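Local coordinates for protein oxaloacetate acetyl hydrolase (Cryphonectria parasitica, PDB 3M0K) that is a hydrolase of the phosphoenolpyruvate phosphomutase family, a tetramer of TIM-barrel subunits that holds an oxalate ion in this model, at residues L219-E224 against I243-F248; A120-Q125 against F163-R168; P30-G35 against K47-T52; A167-L172 against G195-F200. All blocks are in the same frame, centred on the assembly; numbering follows the deposited sequence.

Contact 1. Residues L219-E224 against I243-F248. With CA (calcium ion), chain D; OXL (oxalate ion), chain B.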
# COMPACT_ATOMS: atom_id res chain seq x y z
N LEU A 219 -6.06 -11.90 29.39
CA LEU A 219 -4.77 -11.83 28.73
C LEU A 219 -3.94 -10.79 29.48
O LEU A 219 -4.42 -9.70 29.79
CB LEU A 219 -4.99 -11.42 27.27
CG LEU A 219 -3.79 -11.15 26.37
CD1 LEU A 219 -4.26 -11.23 24.93
CD2 LEU A 219 -3.15 -9.79 26.63
N LEU A 220 -2.69 -11.15 29.79
CA LEU A 220 -1.78 -10.28 30.51
C LEU A 220 -0.85 -9.64 29.49
O LEU A 220 -0.22 -10.35 28.71
CB LEU A 220 -0.98 -11.11 31.52
CG LEU A 220 0.12 -10.38 32.29
CD1 LEU A 220 -0.45 -9.21 33.08
CD2 LEU A 220 0.85 -11.36 33.20
N ASN A 221 -0.80 -8.31 29.46
CA ASN A 221 0.14 -7.63 28.57
C ASN A 221 1.40 -7.21 29.30
O ASN A 221 1.40 -6.24 30.05
CB ASN A 221 -0.51 -6.40 27.94
CG ASN A 221 0.49 -5.58 27.13
OD1 ASN A 221 1.42 -6.13 26.54
ND2 ASN A 221 0.34 -4.26 27.14
N SER A 222 2.48 -7.96 29.08
CA SER A 222 3.77 -7.65 29.67
C SER A 222 4.51 -6.64 28.80
O SER A 222 4.78 -6.91 27.64
CB SER A 222 4.59 -8.94 29.80
OG SER A 222 5.89 -8.69 30.30
N VAL A 223 4.82 -5.47 29.34
CA VAL A 223 5.52 -4.45 28.57
C VAL A 223 6.95 -4.37 29.05
O VAL A 223 7.21 -3.91 30.16
CB VAL A 223 4.86 -3.07 28.70
CG1 VAL A 223 5.59 -2.06 27.83
CG2 VAL A 223 3.40 -3.16 28.30
N GLU A 224 7.88 -4.83 28.23
CA GLU A 224 9.27 -4.88 28.65
C GLU A 224 9.79 -3.48 28.95
O GLU A 224 9.71 -2.58 28.10
CB GLU A 224 10.14 -5.55 27.60
CG GLU A 224 11.62 -5.54 27.94
CD GLU A 224 11.95 -6.40 29.15
OE1 GLU A 224 11.05 -7.05 29.73
OE2 GLU A 224 13.13 -6.45 29.52
N ILE A 243 -3.77 -15.99 28.34
CA ILE A 243 -2.86 -15.53 27.31
C ILE A 243 -1.90 -14.52 27.93
O ILE A 243 -2.28 -13.76 28.81
CB ILE A 243 -3.62 -14.86 26.13
CG1 ILE A 243 -4.74 -15.79 25.64
CG2 ILE A 243 -2.64 -14.50 25.01
CD1 ILE A 243 -5.64 -15.18 24.56
N MET A 244 -0.66 -14.52 27.47
CA MET A 244 0.27 -13.50 27.92
C MET A 244 1.03 -13.01 26.71
O MET A 244 1.67 -13.79 26.02
CB MET A 244 1.25 -14.09 28.93
CG MET A 244 2.15 -13.06 29.59
SD MET A 244 3.10 -13.85 30.90
CE MET A 244 4.01 -12.46 31.56
N ILE A 245 0.95 -11.71 26.44
CA ILE A 245 1.68 -11.16 25.32
C ILE A 245 2.86 -10.33 25.80
O ILE A 245 2.85 -9.76 26.89
CB ILE A 245 0.78 -10.34 24.40
CG1 ILE A 245 0.40 -9.02 25.06
CG2 ILE A 245 -0.46 -11.15 24.02
CD1 ILE A 245 -0.56 -8.19 24.24
N PHE A 246 3.90 -10.28 24.98
CA PHE A 246 5.12 -9.59 25.35
C PHE A 246 5.37 -8.49 24.34
O PHE A 246 6.09 -8.66 23.37
CB PHE A 246 6.27 -10.59 25.44
CG PHE A 246 6.12 -11.57 26.56
CD1 PHE A 246 6.79 -11.37 27.76
CD2 PHE A 246 5.29 -12.67 26.44
CE1 PHE A 246 6.64 -12.26 28.81
CE2 PHE A 246 5.14 -13.57 27.49
CZ PHE A 246 5.82 -13.36 28.67
N SER A 247 4.73 -7.35 24.60
CA SER A 247 4.66 -6.22 23.68
C SER A 247 5.97 -5.83 23.02
O SER A 247 6.04 -5.70 21.80
CB SER A 247 4.12 -5.01 24.43
OG SER A 247 2.73 -5.09 24.48
N PHE A 248 6.99 -5.61 23.83
CA PHE A 248 8.25 -5.05 23.34
C PHE A 248 9.38 -6.07 23.34
O PHE A 248 10.55 -5.71 23.34
CB PHE A 248 8.65 -3.82 24.16
CG PHE A 248 7.83 -2.59 23.86
CD1 PHE A 248 8.35 -1.57 23.09
CD2 PHE A 248 6.55 -2.45 24.37
CE1 PHE A 248 7.61 -0.42 22.82
CE2 PHE A 248 5.79 -1.31 24.10
CZ PHE A 248 6.33 -0.30 23.32
CA CA D . 14.33 -5.38 31.22
C1 OXL B . 1.34 -2.61 21.70
C2 OXL B . 0.28 -2.91 22.76
O1 OXL B . 1.12 -1.82 20.84
O2 OXL B . -0.76 -2.35 22.71
O3 OXL B . 2.58 -3.25 21.77
O4 OXL B . 0.54 -3.84 23.77
O HOH W 1 7.49 -7.49 26.60
O HOH W 2 15.48 -7.20 32.31
O HOH W 3 12.60 -5.74 32.87
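L220 and I245 belong to neighbouring parallel strands, 219-222 and 243-246, whose axes run 17° apart. L220 gives its N-H to I243 O (2.8 Å) and receives I245 N on its own carbonyl. S222 repeats the pattern two residues on, from N to I245 O and from S247 N to its carbonyl, so the pairing runs one residue past strand 243-246.

Apolar contacts fill both faces of this pair. Toward the barrel interior, L219 CD1 rests on I243 CG2 at 3.7 Å, while L219 CD2 meets I245 CD1 where the two side chains cross at about a right angle. On the outer face the long, extended M244 lies beside L220, with M244 CE 3.7 Å from L220 CD2, and A236 of helix 233-239 packs over both. Past the strands, V223 CG1 leans on F248 CD2 (3.6 Å).

Polar groups gather at the C-terminal end. N221 CG stands opposite the backbone N (chi1 173°), which brings OD1 to 2.7 Å from S247 OG; ND2 is bonded to E198. S247 OG also lies 2.6 Å from oxalate O4, so one hydroxyl proton has two acceptors within reach.

E224 supplies a metal ligand: bent at chi2, it sets OE2 2.3 Å from the calcium ion. Two waters, N225, and T273 and D275 of the second subunit complete the coordination.

The chemistry therefore divides along the strands: aliphatic residues make an apolar base, a small serine reaches the oxalate with the N221 amide, held by E198, beside it, and a carboxylate shares a calcium ion with another subunit.

Contact 2. Residues A120-Q125 against F163-R168. With OXL (oxalate ion), chain B.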
# COMPACT_ATOMS: atom_id res chain seq x y z
N ALA A 120 -7.57 -10.25 18.00
CA ALA A 120 -7.11 -8.87 18.12
C ALA A 120 -7.67 -8.26 19.38
O ALA A 120 -8.74 -8.66 19.85
CB ALA A 120 -7.56 -8.04 16.89
N HIS A 121 -6.93 -7.30 19.94
CA HIS A 121 -7.45 -6.55 21.07
C HIS A 121 -7.91 -5.16 20.68
O HIS A 121 -7.28 -4.46 19.89
CB HIS A 121 -6.50 -6.54 22.27
CG HIS A 121 -5.15 -5.94 22.00
ND1 HIS A 121 -4.94 -4.57 21.96
CD2 HIS A 121 -3.94 -6.51 21.84
CE1 HIS A 121 -3.66 -4.34 21.75
NE2 HIS A 121 -3.03 -5.50 21.67
N LEU A 122 -9.07 -4.81 21.23
CA LEU A 122 -9.79 -3.59 20.91
C LEU A 122 -9.98 -2.84 22.21
O LEU A 122 -10.46 -3.41 23.19
CB LEU A 122 -11.15 -3.99 20.31
CG LEU A 122 -12.21 -2.94 20.02
CD1 LEU A 122 -11.63 -1.82 19.19
CD2 LEU A 122 -13.38 -3.61 19.29
N GLU A 123 -9.59 -1.56 22.23
CA GLU A 123 -9.50 -0.80 23.47
C GLU A 123 -10.49 0.34 23.57
O GLU A 123 -11.18 0.68 22.60
CB GLU A 123 -8.07 -0.28 23.68
CG GLU A 123 -7.66 0.76 22.65
CD GLU A 123 -6.14 0.88 22.49
OE1 GLU A 123 -5.45 -0.16 22.44
OE2 GLU A 123 -5.65 2.03 22.39
N ASP A 124 -10.57 0.92 24.76
CA ASP A 124 -11.51 1.99 25.03
C ASP A 124 -10.86 3.38 25.06
O ASP A 124 -11.45 4.33 25.56
CB ASP A 124 -12.26 1.72 26.33
CG ASP A 124 -11.34 1.54 27.51
OD1 ASP A 124 -10.11 1.47 27.31
OD2 ASP A 124 -11.85 1.44 28.65
N GLN A 125 -9.65 3.51 24.52
CA GLN A 125 -9.02 4.82 24.44
C GLN A 125 -9.75 5.71 23.45
O GLN A 125 -10.39 5.23 22.52
CB GLN A 125 -7.55 4.69 24.03
CG GLN A 125 -6.69 4.01 25.05
CD GLN A 125 -5.22 4.23 24.80
OE1 GLN A 125 -4.42 3.30 24.89
NE2 GLN A 125 -4.85 5.46 24.47
N PHE A 163 -12.58 -15.99 15.10
CA PHE A 163 -11.76 -14.85 15.53
C PHE A 163 -11.93 -14.56 17.02
O PHE A 163 -13.06 -14.40 17.51
CB PHE A 163 -12.18 -13.62 14.72
CG PHE A 163 -11.23 -12.46 14.81
CD1 PHE A 163 -10.05 -12.46 14.08
CD2 PHE A 163 -11.55 -11.35 15.56
CE1 PHE A 163 -9.20 -11.37 14.12
CE2 PHE A 163 -10.70 -10.26 15.61
CZ PHE A 163 -9.52 -10.28 14.90
N VAL A 164 -10.82 -14.48 17.74
CA VAL A 164 -10.83 -14.24 19.17
C VAL A 164 -10.75 -12.74 19.46
O VAL A 164 -9.72 -12.10 19.24
CB VAL A 164 -9.65 -14.96 19.84
CG1 VAL A 164 -9.55 -14.61 21.32
CG2 VAL A 164 -9.77 -16.46 19.65
N LEU A 165 -11.86 -12.16 19.92
CA LEU A 165 -11.86 -10.73 20.19
C LEU A 165 -11.48 -10.51 21.64
O LEU A 165 -12.12 -11.05 22.55
CB LEU A 165 -13.22 -10.11 19.90
CG LEU A 165 -13.27 -8.59 20.16
CD1 LEU A 165 -12.39 -7.79 19.18
CD2 LEU A 165 -14.71 -8.10 20.10
N ILE A 166 -10.44 -9.71 21.85
CA ILE A 166 -9.94 -9.40 23.18
C ILE A 166 -10.38 -7.98 23.51
O ILE A 166 -10.02 -7.03 22.82
CB ILE A 166 -8.41 -9.54 23.21
CG1 ILE A 166 -8.01 -10.97 22.86
CG2 ILE A 166 -7.85 -9.18 24.57
CD1 ILE A 166 -6.64 -11.10 22.16
N ALA A 167 -11.17 -7.83 24.57
CA ALA A 167 -11.62 -6.51 24.98
C ALA A 167 -10.59 -5.91 25.91
O ALA A 167 -10.37 -6.41 27.02
CB ALA A 167 -12.99 -6.58 25.65
N ARG A 168 -9.96 -4.83 25.48
CA ARG A 168 -8.92 -4.19 26.28
C ARG A 168 -9.47 -2.94 26.95
O ARG A 168 -10.18 -2.17 26.32
CB ARG A 168 -7.70 -3.86 25.42
CG ARG A 168 -6.76 -2.86 26.07
CD ARG A 168 -5.51 -2.68 25.24
NE ARG A 168 -4.83 -1.43 25.58
CZ ARG A 168 -3.60 -1.12 25.18
NH1 ARG A 168 -2.90 -1.98 24.45
NH2 ARG A 168 -3.07 0.05 25.52
C1 OXL B . 1.34 -2.61 21.70
C2 OXL B . 0.28 -2.91 22.76
O1 OXL B . 1.12 -1.82 20.84
O2 OXL B . -0.76 -2.35 22.71
O3 OXL B . 2.58 -3.25 21.77
O4 OXL B . 0.54 -3.84 23.77
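R168 lies alongside both E123 and H121, and all three side chains point the same way. Its chain is extended from CG to NE, which carries the guanidinium to the oxalate. E123 OE1 sits over the centre of one guanidinium face, 3.4 Å above the plane; the carboxylate and guanidinium planes are 31° apart. The resulting salt bridge, E123 OE1 to R168 NE at 3.4 Å, works through charge alone, because no N-H points at the oxygen. At the edge, R168 NH1 donates to oxalate O2 at 2.8 Å, with a bent N-H...O angle of 135°, while NE and NH2 are taken by D170.

The H121 ring is turned 29° from the guanidinium plane and brings CE1 to 3.7 Å from R168 NH1. NE2 is hydrogen-bonded to Y50, which should restrain the ring's rotation. On the opposite face of the strands, the small A120 leaves room for the F163 ring, whose CZ touches A120 CB at 3.6 Å; L122 CB meets L165 CD1 more loosely.

The backbones under these groups form a parallel ladder: A120 N to V164 O, I166 N to A120 O, L122 N to I166 O, and R168 N to L122 O at 2.7 Å. D124, just beyond, turns its carboxylate to T169 and R183.

Long polar side chains rising from the C-terminal ends of adjacent parallel strands, here around oxalate with a manganese ion about 4 Å from the R168 side chain, are characteristic of a TIM-barrel ligand site.

Contact 3. Residues P30-G35 against K47-T52. With OXL (oxalate ion), chain B.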
# COMPACT_ATOMS: atom_id res chain seq x y z
N PRO A 30 5.07 -13.91 21.94
CA PRO A 30 6.09 -12.87 21.82
C PRO A 30 5.59 -11.76 20.91
O PRO A 30 4.96 -12.03 19.88
CB PRO A 30 7.26 -13.61 21.17
CG PRO A 30 6.61 -14.76 20.46
CD PRO A 30 5.54 -15.20 21.42
N GLY A 31 5.86 -10.52 21.28
CA GLY A 31 5.45 -9.40 20.47
C GLY A 31 6.42 -9.20 19.32
O GLY A 31 7.61 -8.95 19.53
N VAL A 32 5.88 -9.32 18.11
CA VAL A 32 6.66 -9.17 16.88
C VAL A 32 6.13 -7.99 16.08
O VAL A 32 5.00 -7.55 16.28
CB VAL A 32 6.61 -10.46 16.04
CG1 VAL A 32 7.14 -11.62 16.87
CG2 VAL A 32 5.17 -10.75 15.55
N TYR A 33 6.94 -7.48 15.15
CA TYR A 33 6.60 -6.20 14.54
C TYR A 33 6.96 -6.11 13.07
O TYR A 33 6.66 -5.12 12.41
CB TYR A 33 7.28 -5.08 15.31
CG TYR A 33 8.79 -5.10 15.21
CD1 TYR A 33 9.45 -4.43 14.19
CD2 TYR A 33 9.56 -5.80 16.14
CE1 TYR A 33 10.84 -4.44 14.11
CE2 TYR A 33 10.94 -5.82 16.06
CZ TYR A 33 11.57 -5.13 15.04
OH TYR A 33 12.95 -5.14 14.97
N ASP A 34 7.66 -7.12 12.57
CA ASP A 34 8.03 -7.14 11.17
C ASP A 34 8.29 -8.58 10.76
O ASP A 34 8.03 -9.50 11.54
CB ASP A 34 9.25 -6.25 10.90
CG ASP A 34 10.55 -6.85 11.39
OD1 ASP A 34 10.50 -7.72 12.30
OD2 ASP A 34 11.62 -6.45 10.89
N GLY A 35 8.79 -8.77 9.55
CA GLY A 35 9.00 -10.11 9.03
C GLY A 35 10.12 -10.82 9.75
O GLY A 35 10.05 -12.02 9.98
N LYS A 47 3.96 -20.90 19.95
CA LYS A 47 2.68 -21.47 19.53
C LYS A 47 1.70 -20.40 19.09
O LYS A 47 0.67 -20.69 18.49
CB LYS A 47 2.08 -22.30 20.66
CG LYS A 47 2.87 -23.55 21.00
CD LYS A 47 2.15 -24.41 22.01
CE LYS A 47 0.88 -25.01 21.42
NZ LYS A 47 0.27 -26.01 22.34
N SER A 48 2.04 -19.15 19.38
CA SER A 48 1.21 -18.03 18.99
C SER A 48 2.08 -16.79 19.02
O SER A 48 3.01 -16.71 19.83
CB SER A 48 0.02 -17.85 19.93
OG SER A 48 -0.81 -16.79 19.48
N LEU A 49 1.77 -15.84 18.15
CA LEU A 49 2.53 -14.60 18.03
C LEU A 49 1.61 -13.43 18.32
O LEU A 49 0.40 -13.53 18.18
CB LEU A 49 3.11 -14.45 16.62
CG LEU A 49 4.47 -15.10 16.32
CD1 LEU A 49 4.45 -16.58 16.59
CD2 LEU A 49 4.83 -14.85 14.86
N TYR A 50 2.21 -12.31 18.72
CA TYR A 50 1.47 -11.09 18.93
C TYR A 50 2.05 -9.97 18.08
O TYR A 50 3.26 -9.74 18.10
CB TYR A 50 1.50 -10.70 20.41
CG TYR A 50 0.99 -9.30 20.63
CD1 TYR A 50 -0.33 -8.97 20.35
CD2 TYR A 50 1.82 -8.30 21.12
CE1 TYR A 50 -0.81 -7.69 20.54
CE2 TYR A 50 1.34 -7.02 21.31
CZ TYR A 50 0.03 -6.72 21.02
OH TYR A 50 -0.43 -5.45 21.23
N MET A 51 1.21 -9.28 17.32
CA MET A 51 1.71 -8.14 16.56
C MET A 51 1.44 -6.87 17.32
O MET A 51 0.29 -6.47 17.47
CB MET A 51 1.08 -8.05 15.17
CG MET A 51 1.72 -6.95 14.32
SD MET A 51 0.84 -6.63 12.78
CE MET A 51 -0.30 -5.37 13.36
N THR A 52 2.51 -6.23 17.81
CA THR A 52 2.41 -4.97 18.51
C THR A 52 2.10 -3.80 17.58
O THR A 52 2.68 -3.69 16.49
CB THR A 52 3.74 -4.68 19.27
OG1 THR A 52 3.80 -3.30 19.62
CG2 THR A 52 4.93 -4.98 18.39
C1 OXL B . 1.34 -2.61 21.70
C2 OXL B . 0.28 -2.91 22.76
O1 OXL B . 1.12 -1.82 20.84
O2 OXL B . -0.76 -2.35 22.71
O3 OXL B . 2.58 -3.25 21.77
O4 OXL B . 0.54 -3.84 23.77
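Y50 turns the edge of its ring to G31: CD2 lies 3.8 Å from G31 CA, and the absence of a side chain on G31 probably helps the ring edge fit here. Oxalate O3 also lies near the ring plane, at its edge. Over one face, offset toward the rim, is the backbone N of T52. The ring meets that of H121, its hydroxyl's partner, with planes about 30° apart. The Y33 ring carries D34 OD1 over one face, toward its rim.

T52 touches the other segment, the ligand and the next helix. With OG1 opposite its backbone N (chi1 163°), it donates a very short 2.5 Å hydrogen bond to oxalate O3, while the same oxygen accepts G55 N as the N-cap of helix 53-61. CG2 swings the other way, to 3.3 Å from V32 O and against Y33 CB.

Three backbone bonds join the strands: Y50 N to P30 O, V32 N to Y50 O (2.7 Å, nearly straight at 172°), and T52 N to V32 O. P30 has no N-H to offer, and its CD instead abuts S48 O at 3.3 Å. V32 CG2 lies 4.2 Å from L49 CD2, a loose branched-chain contact.

Strands 27-32 and 49-51 are joined through helix 35-43 in a beta-alpha-beta unit, and V32 packs back onto that helix. M51 reaches helix 71-82 on the outside of the barrel. Strand 91-94 lies beyond 49-51, strand 243-246 flanks 27-32, and D34, the N-cap of helix 35-43, bonds S59 of the second subunit.

Contact 4. Residues A167-L172 against G195-F200. With OXL (oxalate ion), chain B.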
# COMPACT_ATOMS: atom_id res chain seq x y z
N ALA A 167 -11.17 -7.83 24.57
CA ALA A 167 -11.62 -6.51 24.98
C ALA A 167 -10.59 -5.91 25.91
O ALA A 167 -10.37 -6.41 27.02
CB ALA A 167 -12.99 -6.58 25.65
N ARG A 168 -9.96 -4.83 25.48
CA ARG A 168 -8.92 -4.19 26.28
C ARG A 168 -9.47 -2.94 26.95
O ARG A 168 -10.18 -2.17 26.32
CB ARG A 168 -7.70 -3.86 25.42
CG ARG A 168 -6.76 -2.86 26.07
CD ARG A 168 -5.51 -2.68 25.24
NE ARG A 168 -4.83 -1.43 25.58
CZ ARG A 168 -3.60 -1.12 25.18
NH1 ARG A 168 -2.90 -1.98 24.45
NH2 ARG A 168 -3.07 0.05 25.52
N THR A 169 -9.16 -2.76 28.22
CA THR A 169 -9.50 -1.50 28.86
C THR A 169 -8.26 -0.80 29.38
O THR A 169 -7.42 -1.41 30.05
CB THR A 169 -10.54 -1.64 30.01
OG1 THR A 169 -10.79 -0.34 30.56
CG2 THR A 169 -10.03 -2.55 31.12
N ASP A 170 -8.16 0.47 29.03
CA ASP A 170 -7.10 1.36 29.49
C ASP A 170 -7.62 2.30 30.57
O ASP A 170 -7.04 3.36 30.81
CB ASP A 170 -6.60 2.18 28.30
CG ASP A 170 -5.76 1.36 27.36
OD1 ASP A 170 -4.61 1.06 27.73
OD2 ASP A 170 -6.24 1.00 26.27
N ALA A 171 -8.70 1.90 31.23
CA ALA A 171 -9.40 2.80 32.15
C ALA A 171 -8.76 2.89 33.53
O ALA A 171 -9.10 3.79 34.31
CB ALA A 171 -10.86 2.40 32.28
N LEU A 172 -7.86 1.97 33.85
CA LEU A 172 -7.30 1.89 35.20
C LEU A 172 -6.73 3.24 35.62
O LEU A 172 -7.08 3.78 36.66
CB LEU A 172 -6.23 0.80 35.28
CG LEU A 172 -5.61 0.54 36.66
CD1 LEU A 172 -6.69 0.18 37.67
CD2 LEU A 172 -4.56 -0.56 36.57
N GLY A 195 -10.50 -10.89 28.09
CA GLY A 195 -10.37 -9.54 28.60
C GLY A 195 -8.92 -9.16 28.80
O GLY A 195 -8.08 -10.01 29.09
N LEU A 196 -8.62 -7.88 28.63
CA LEU A 196 -7.28 -7.36 28.88
C LEU A 196 -7.39 -6.09 29.70
O LEU A 196 -7.81 -5.05 29.22
CB LEU A 196 -6.55 -7.09 27.56
CG LEU A 196 -5.29 -6.23 27.56
CD1 LEU A 196 -4.27 -6.65 28.63
CD2 LEU A 196 -4.68 -6.27 26.16
N LEU A 197 -7.00 -6.19 30.97
CA LEU A 197 -6.92 -5.01 31.81
C LEU A 197 -5.49 -4.53 31.64
O LEU A 197 -4.55 -5.20 32.07
CB LEU A 197 -7.22 -5.35 33.28
CG LEU A 197 -7.58 -4.15 34.17
CD1 LEU A 197 -8.20 -4.58 35.50
CD2 LEU A 197 -6.37 -3.25 34.41
N GLU A 198 -5.34 -3.41 30.95
CA GLU A 198 -4.02 -2.89 30.60
C GLU A 198 -3.34 -2.25 31.80
O GLU A 198 -3.96 -1.50 32.57
CB GLU A 198 -4.13 -1.88 29.46
CG GLU A 198 -2.81 -1.25 29.07
CD GLU A 198 -1.77 -2.29 28.68
OE1 GLU A 198 -2.13 -3.24 27.95
OE2 GLU A 198 -0.60 -2.15 29.10
N GLY A 199 -2.05 -2.53 31.98
CA GLY A 199 -1.24 -1.83 32.95
C GLY A 199 -1.56 -2.04 34.43
O GLY A 199 -1.79 -1.07 35.15
N PHE A 200 -1.56 -3.28 34.88
CA PHE A 200 -1.74 -3.56 36.30
C PHE A 200 -0.71 -2.76 37.08
O PHE A 200 0.32 -2.37 36.54
CB PHE A 200 -1.55 -5.05 36.60
CG PHE A 200 -2.65 -5.91 36.06
CD1 PHE A 200 -3.93 -5.81 36.57
CD2 PHE A 200 -2.40 -6.84 35.06
CE1 PHE A 200 -4.95 -6.61 36.09
CE2 PHE A 200 -3.41 -7.64 34.57
CZ PHE A 200 -4.69 -7.53 35.09
C1 OXL B . 1.34 -2.61 21.70
C2 OXL B . 0.28 -2.91 22.76
O1 OXL B . 1.12 -1.82 20.84
O2 OXL B . -0.76 -2.35 22.71
O3 OXL B . 2.58 -3.25 21.77
O4 OXL B . 0.54 -3.84 23.77
O HOH W 4 -6.35 -0.34 32.29
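A167 O accepts L196 N, L196 O accepts T169 N at 2.8 Å, and T169 O accepts E198 N, binding two strands of the TIM barrel whose axes run parallel to within 14°.

Inside the barrel, the aliphatic part of R168 lies beside L196, R168 CD touching L196 CD2 at 3.8 Å; a leucine suits the hydrocarbon portion of the arginine. Beyond it the guanidinium joins a salt-bridge network. D170 takes it side-on with one oxygen to each nitrogen: R168 NE to D170 OD2, and R168 NH2 to the syn lone pair of D170 OD1, both 2.9 Å. E198 OE1 lies 3.7 Å above the guanidinium centre, on the face opposite E123, and gives a long, purely electrostatic bridge. Carboxylates over both faces and a third at the edge probably hold its plane in place. E198 OE1 is bonded to N221, and D170 OD1 has a second cation in K137.

On the outer face, T169 OG1, which D124 also holds, accepts A171 N, an ST turn that bends the chain toward the helix begun by L172. L172 crosses L197 at about a right angle, with CD2 atoms 3.9 Å apart, and the same L172 methyl lies 3.2 Å from G199 O. G199 takes a positive phi of 67°, easily reached by a residue without a side chain.

A water ties the two turns together: it donates to T169 O and E198 O, each at 2.7 Å, and accepts L172 N.

All four contacts belong to one eight-stranded barrel. Contacts 2 and 4 share strand 164-169 and, with it, R168. L219 N bonds G195 O at 2.8 Å, so contacts 1 and 4 close the cylinder between strands 194-197 and 219-222. Side chains join them across the mouth as well: N221 ND2 to E198 OE1 is 2.8 Å, and H121 NE2 to Y50 OH, between contacts 2 and 3, is 2.6 Å. Contacts 3 and 4 do not touch, their centres about 20 Å apart, yet the oxalate spans the gap, held by T52, S247 and R168 together with A54 N. Contacts 1 and 3 also reach the second subunit.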